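Long-range contacts in N-acetylmuramoyl-L-alanine amidase (Clostridium intestinale URNW, PDB 6SRT), which probably cleaves, as a zinc-dependent endolysin amidase, the bond between N-acetylmuramic acid and L-alanine in bacterial peptidoglycan: residues 46-51 with 110-115; 75-80 with 104-109. One frame throughout, in Å; residues are numbered along the deposited sequence. Where two conformers were deposited one is given.

Contact 1 of 2, residues 46-51 with 110-115. With ZN (zinc ion), chain B.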
# COMPACT_ATOMS: atom_id res chain seq x y z
N TYR A 46 -2.44 4.03 -3.61
CA TYR A 46 -0.99 4.17 -3.41
C TYR A 46 -0.68 5.31 -2.44
O TYR A 46 -1.26 6.40 -2.51
CB TYR A 46 -0.26 4.44 -4.73
CG TYR A 46 -0.43 3.34 -5.75
CD1 TYR A 46 0.30 2.19 -5.62
CD2 TYR A 46 -1.30 3.41 -6.81
CE1 TYR A 46 0.17 1.11 -6.48
CE2 TYR A 46 -1.40 2.40 -7.71
CZ TYR A 46 -0.71 1.22 -7.54
OH TYR A 46 -0.96 0.22 -8.45
N HIS A 47 0.28 5.02 -1.55
CA HIS A 47 0.75 5.91 -0.48
C HIS A 47 2.26 6.05 -0.50
O HIS A 47 2.95 5.16 -0.96
CB HIS A 47 0.35 5.36 0.86
CG HIS A 47 -1.13 5.21 1.06
ND1 HIS A 47 -1.86 6.25 1.59
CD2 HIS A 47 -1.95 4.18 0.86
CE1 HIS A 47 -3.12 5.85 1.70
NE2 HIS A 47 -3.21 4.60 1.22
N HIS A 48 2.73 7.14 0.10
CA HIS A 48 4.14 7.24 0.53
C HIS A 48 4.15 7.38 2.03
O HIS A 48 3.15 7.70 2.65
CB HIS A 48 4.91 8.34 -0.20
CG HIS A 48 4.60 9.76 0.10
ND1 HIS A 48 5.45 10.78 -0.35
CD2 HIS A 48 3.59 10.32 0.80
CE1 HIS A 48 4.95 11.91 0.05
NE2 HIS A 48 3.83 11.67 0.77
N THR A 49 5.31 7.11 2.62
CA THR A 49 5.45 7.16 4.06
C THR A 49 5.91 8.50 4.59
O THR A 49 5.81 8.72 5.81
CB THR A 49 6.43 6.09 4.54
OG1 THR A 49 7.71 6.29 3.92
CG2 THR A 49 5.96 4.70 4.25
N VAL A 50 6.44 9.36 3.76
CA VAL A 50 7.09 10.63 4.08
C VAL A 50 8.44 10.37 4.75
O VAL A 50 9.46 10.74 4.21
CB VAL A 50 6.22 11.61 4.86
CG1 VAL A 50 6.96 12.92 5.09
CG2 VAL A 50 4.90 11.86 4.15
N ASP A 51 8.43 9.80 5.92
CA ASP A 51 9.66 9.45 6.61
C ASP A 51 10.31 8.23 5.96
O ASP A 51 9.65 7.32 5.53
CB ASP A 51 9.38 9.14 8.07
CG ASP A 51 8.82 10.33 8.87
OD1 ASP A 51 9.17 11.47 8.60
OD2 ASP A 51 8.02 10.10 9.72
N GLY A 110 9.42 6.53 1.37
CA GLY A 110 9.96 7.76 0.77
C GLY A 110 9.01 8.90 0.91
O GLY A 110 7.85 8.75 1.31
N ASN A 111 9.57 10.07 0.60
CA ASN A 111 8.79 11.31 0.47
C ASN A 111 8.90 11.70 -1.00
O ASN A 111 9.90 12.33 -1.40
CB ASN A 111 9.37 12.43 1.34
CG ASN A 111 8.65 13.72 1.12
OD1 ASN A 111 7.74 13.81 0.29
ND2 ASN A 111 9.12 14.77 1.75
N PHE A 112 7.89 11.34 -1.79
CA PHE A 112 8.00 11.56 -3.24
C PHE A 112 7.69 12.98 -3.66
O PHE A 112 7.70 13.23 -4.87
CB PHE A 112 7.33 10.45 -4.05
CG PHE A 112 7.87 9.11 -3.63
CD1 PHE A 112 9.18 8.73 -3.84
CD2 PHE A 112 7.06 8.23 -2.96
CE1 PHE A 112 9.70 7.56 -3.36
CE2 PHE A 112 7.53 7.04 -2.46
CZ PHE A 112 8.84 6.71 -2.68
N ASN A 113 7.52 13.91 -2.72
CA ASN A 113 7.67 15.34 -3.08
C ASN A 113 9.12 15.71 -3.33
O ASN A 113 9.31 16.71 -3.97
CB ASN A 113 7.16 16.19 -1.93
CG ASN A 113 5.66 16.21 -1.87
OD1 ASN A 113 4.93 15.94 -2.82
ND2 ASN A 113 5.15 16.60 -0.72
N GLU A 114 10.08 14.89 -2.91
CA GLU A 114 11.53 15.23 -2.88
C GLU A 114 12.45 14.13 -3.41
O GLU A 114 13.70 14.37 -3.48
CB GLU A 114 11.99 15.47 -1.44
CG GLU A 114 11.49 16.78 -0.87
CD GLU A 114 12.22 17.21 0.39
OE1 GLU A 114 13.28 16.59 0.66
OE2 GLU A 114 11.69 18.13 1.11
N GLU A 115 11.85 12.98 -3.67
CA GLU A 115 12.54 11.71 -4.00
C GLU A 115 11.80 11.14 -5.21
O GLU A 115 10.64 11.52 -5.43
CB GLU A 115 12.49 10.72 -2.82
CG GLU A 115 13.22 11.15 -1.52
CD GLU A 115 13.29 9.89 -0.65
OE1 GLU A 115 14.33 9.26 -0.61
OE2 GLU A 115 12.27 9.43 -0.10
ZN ZN B . -1.33 8.20 2.00

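Contact 2 of 2, residues 75-80 with 104-109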
# COMPACT_ATOMS: atom_id res chain seq x y z
N PHE A 75 0.32 -3.54 2.36
CA PHE A 75 1.69 -3.85 1.90
C PHE A 75 2.51 -2.56 2.06
O PHE A 75 2.04 -1.44 1.83
CB PHE A 75 1.71 -4.25 0.42
CG PHE A 75 0.89 -5.48 0.16
CD1 PHE A 75 1.40 -6.73 0.39
CD2 PHE A 75 -0.46 -5.34 -0.26
CE1 PHE A 75 0.61 -7.86 0.18
CE2 PHE A 75 -1.26 -6.44 -0.42
CZ PHE A 75 -0.72 -7.69 -0.21
N TYR A 76 3.80 -2.79 2.32
CA TYR A 76 4.82 -1.71 2.48
C TYR A 76 6.07 -2.13 1.69
O TYR A 76 6.63 -3.20 1.97
CB TYR A 76 5.12 -1.53 3.97
CG TYR A 76 6.28 -0.62 4.26
CD1 TYR A 76 6.43 0.60 3.62
CD2 TYR A 76 7.24 -0.94 5.23
CE1 TYR A 76 7.51 1.43 3.89
CE2 TYR A 76 8.30 -0.12 5.54
CZ TYR A 76 8.40 1.10 4.91
OH TYR A 76 9.43 1.96 5.16
N ILE A 77 6.45 -1.30 0.75
CA ILE A 77 7.54 -1.58 -0.18
C ILE A 77 8.70 -0.69 0.21
O ILE A 77 8.65 0.56 -0.00
CB ILE A 77 7.13 -1.41 -1.64
CG1 ILE A 77 5.85 -2.20 -1.94
CG2 ILE A 77 8.29 -1.83 -2.51
CD1 ILE A 77 5.40 -2.09 -3.33
N ARG A 78 9.79 -1.25 0.69
CA ARG A 78 11.00 -0.50 1.08
C ARG A 78 11.84 -0.18 -0.15
O ARG A 78 11.61 -0.68 -1.27
CB ARG A 78 11.73 -1.26 2.18
CG ARG A 78 10.94 -1.22 3.48
CD ARG A 78 11.83 -1.41 4.70
NE ARG A 78 12.65 -0.24 4.88
CZ ARG A 78 13.44 -0.01 5.93
NH1 ARG A 78 13.64 -0.95 6.83
NH2 ARG A 78 14.13 1.10 5.96
N LYS A 79 12.82 0.69 0.05
CA LYS A 79 13.65 1.21 -1.06
C LYS A 79 14.34 0.10 -1.82
O LYS A 79 14.51 0.27 -3.05
CB LYS A 79 14.64 2.25 -0.54
CG LYS A 79 13.94 3.63 -0.30
CD LYS A 79 14.88 4.68 -0.15
CE LYS A 79 14.40 6.05 0.18
NZ LYS A 79 13.15 6.55 -0.36
N ASP A 80 14.70 -0.98 -1.17
CA ASP A 80 15.35 -2.10 -1.89
C ASP A 80 14.36 -2.98 -2.64
O ASP A 80 14.80 -3.97 -3.20
CB ASP A 80 16.27 -2.86 -0.93
CG ASP A 80 15.52 -3.62 0.14
OD1 ASP A 80 14.27 -3.62 0.13
OD2 ASP A 80 16.24 -4.34 0.87
N PHE A 104 -7.37 -1.85 -1.14
CA PHE A 104 -5.99 -2.15 -0.70
C PHE A 104 -5.17 -0.90 -0.61
O PHE A 104 -5.31 0.02 -1.41
CB PHE A 104 -5.32 -3.09 -1.70
CG PHE A 104 -5.82 -4.50 -1.65
CD1 PHE A 104 -5.52 -5.29 -0.54
CD2 PHE A 104 -6.51 -5.04 -2.73
CE1 PHE A 104 -6.00 -6.59 -0.47
CE2 PHE A 104 -6.94 -6.37 -2.65
CZ PHE A 104 -6.70 -7.12 -1.53
N GLY A 105 -4.35 -0.87 0.42
CA GLY A 105 -3.40 0.25 0.60
C GLY A 105 -1.99 -0.24 0.46
O GLY A 105 -1.53 -1.16 1.17
N ILE A 106 -1.22 0.33 -0.50
CA ILE A 106 0.19 -0.01 -0.78
C ILE A 106 1.01 1.21 -0.52
O ILE A 106 0.85 2.21 -1.23
CB ILE A 106 0.37 -0.49 -2.21
CG1 ILE A 106 -0.51 -1.71 -2.56
CG2 ILE A 106 1.85 -0.80 -2.46
CD1 ILE A 106 -0.47 -2.12 -4.00
N ALA A 107 1.87 1.14 0.48
CA ALA A 107 2.78 2.23 0.81
C ALA A 107 4.16 1.93 0.29
O ALA A 107 4.63 0.80 0.40
CB ALA A 107 2.85 2.44 2.29
N SER A 108 4.84 2.96 -0.16
CA SER A 108 6.25 2.96 -0.61
C SER A 108 7.04 3.86 0.29
O SER A 108 6.65 4.99 0.57
CB SER A 108 6.36 3.36 -2.05
OG SER A 108 5.72 2.45 -2.94
N GLU A 109 8.19 3.37 0.73
CA GLU A 109 9.10 4.11 1.60
C GLU A 109 9.68 5.32 0.88
O GLU A 109 10.46 5.14 -0.09
CB GLU A 109 10.25 3.21 2.01
CG GLU A 109 11.27 3.83 2.96
CD GLU A 109 12.43 2.95 3.33
OE1 GLU A 109 12.58 1.85 2.78
OE2 GLU A 109 13.13 3.33 4.27
O HOH W 1 15.28 1.86 3.05

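Contact 1 of 2, residues 46-51 with 110-115
H48, the last residue of strand 43-48, reaches the loop 110-115 with its CB and the ND1-CE1 edge of its imidazole. Its CB lies 3.3 Å from G110 O and 3.5 Å from CD2 of the F112 ring. A chi1 of 71° tucks CG in between the two main-chain branches, and this brings ND1 to the loop. ND1 then accepts the backbone N-H of F112 at 2.9 Å, a fairly straight bond (159°) lying in the imidazole plane. Next to it, CE1 comes 3.4 Å from N111 OD1; the two side chains run side by side with their planes 73° apart. That same OD1 receives N113 N in an Asx turn, which turns the loop at the ring's edge. Beyond H48, T49 OG1 takes the amide of G110 (3.1 Å) and donates to D51 O, while V50 N reaches G110 O (2.9 Å) from above the carbonyl plane. H47, on the other side of the strand, binds zinc through ND1, with H144 and C152 among the other ligands. Because ND1 of H48 accepts, its proton is probably on NE2, if the ring is neutral; the main-chain amide of F112 fixes the rotation of a ring next in sequence to a zinc ligand.

Contact 2 of 2, residues 75-80 with 104-109
F75, Y76 and I77 pair in parallel with I106, A107 and S108, their strand segments 4.7 Å apart at closest approach. F75 and I77 make the main-chain bonds: F75 N to G105 O, A107 N to F75 O, I77 N to A107 O (2.8 Å) and E109 N to I77 O, supplemented by CA-H...O contacts such as Y76 CA to A107 O. Side chains separate by face: F75, I77, I106 and S108 share one, where I77 CD1 meets I106 CG2 at 3.9 Å and F75 also touches I106, while Y76 and A107 occupy the other. Y76 sets its ring edge beside A107 O and S108 C, placing OH 3.4 Å from E109 CG; that hydroxyl is hydrogen-bonded to M54 O. In the salt bridge, the extended chain of E109 (chi1 -178°) carries its carboxylate to R78, whose NE and NH2 each take one oxygen. NE to OE1 (3.0 Å) is straight at the donor (178°), but OE1 is approached from above the carboxylate plane, the two groups being 52° apart. K79 N also donates to OE1, from the opposite face to NE. K79 NZ bonds the main-chain O of E109 (3.0 Å) and has its salt bridge with E115. The pair lies inside the mixed sheet, flanked by strands 83-85 and 43-48, with helix 119-136 packed against F75, I77 and S108.

In the fold
Contact 2 is the core element, a buried parallel strand pair close to the centre of the chain, whereas contact 1 is partly buried and lies beyond the C-terminal ends of the strands, where strand gives way to loop. Contact 1 joins strand 43-48 to the loop that follows strand 103-108; contact 2 pairs strand 103-108 with 75-77. H47 N probably donates to I106 O, linking the zinc ligand's strand to contact 2. Main-chain ladder and apolar side chains dominate 75-80 with 104-109, with charge kept to its end; 46-51 with 110-115 relies on side chains that bind loop amides. The two meet where E109 runs into G110: the K79-E115 salt bridge spans both, and T49 OG1 packs on E109 CA.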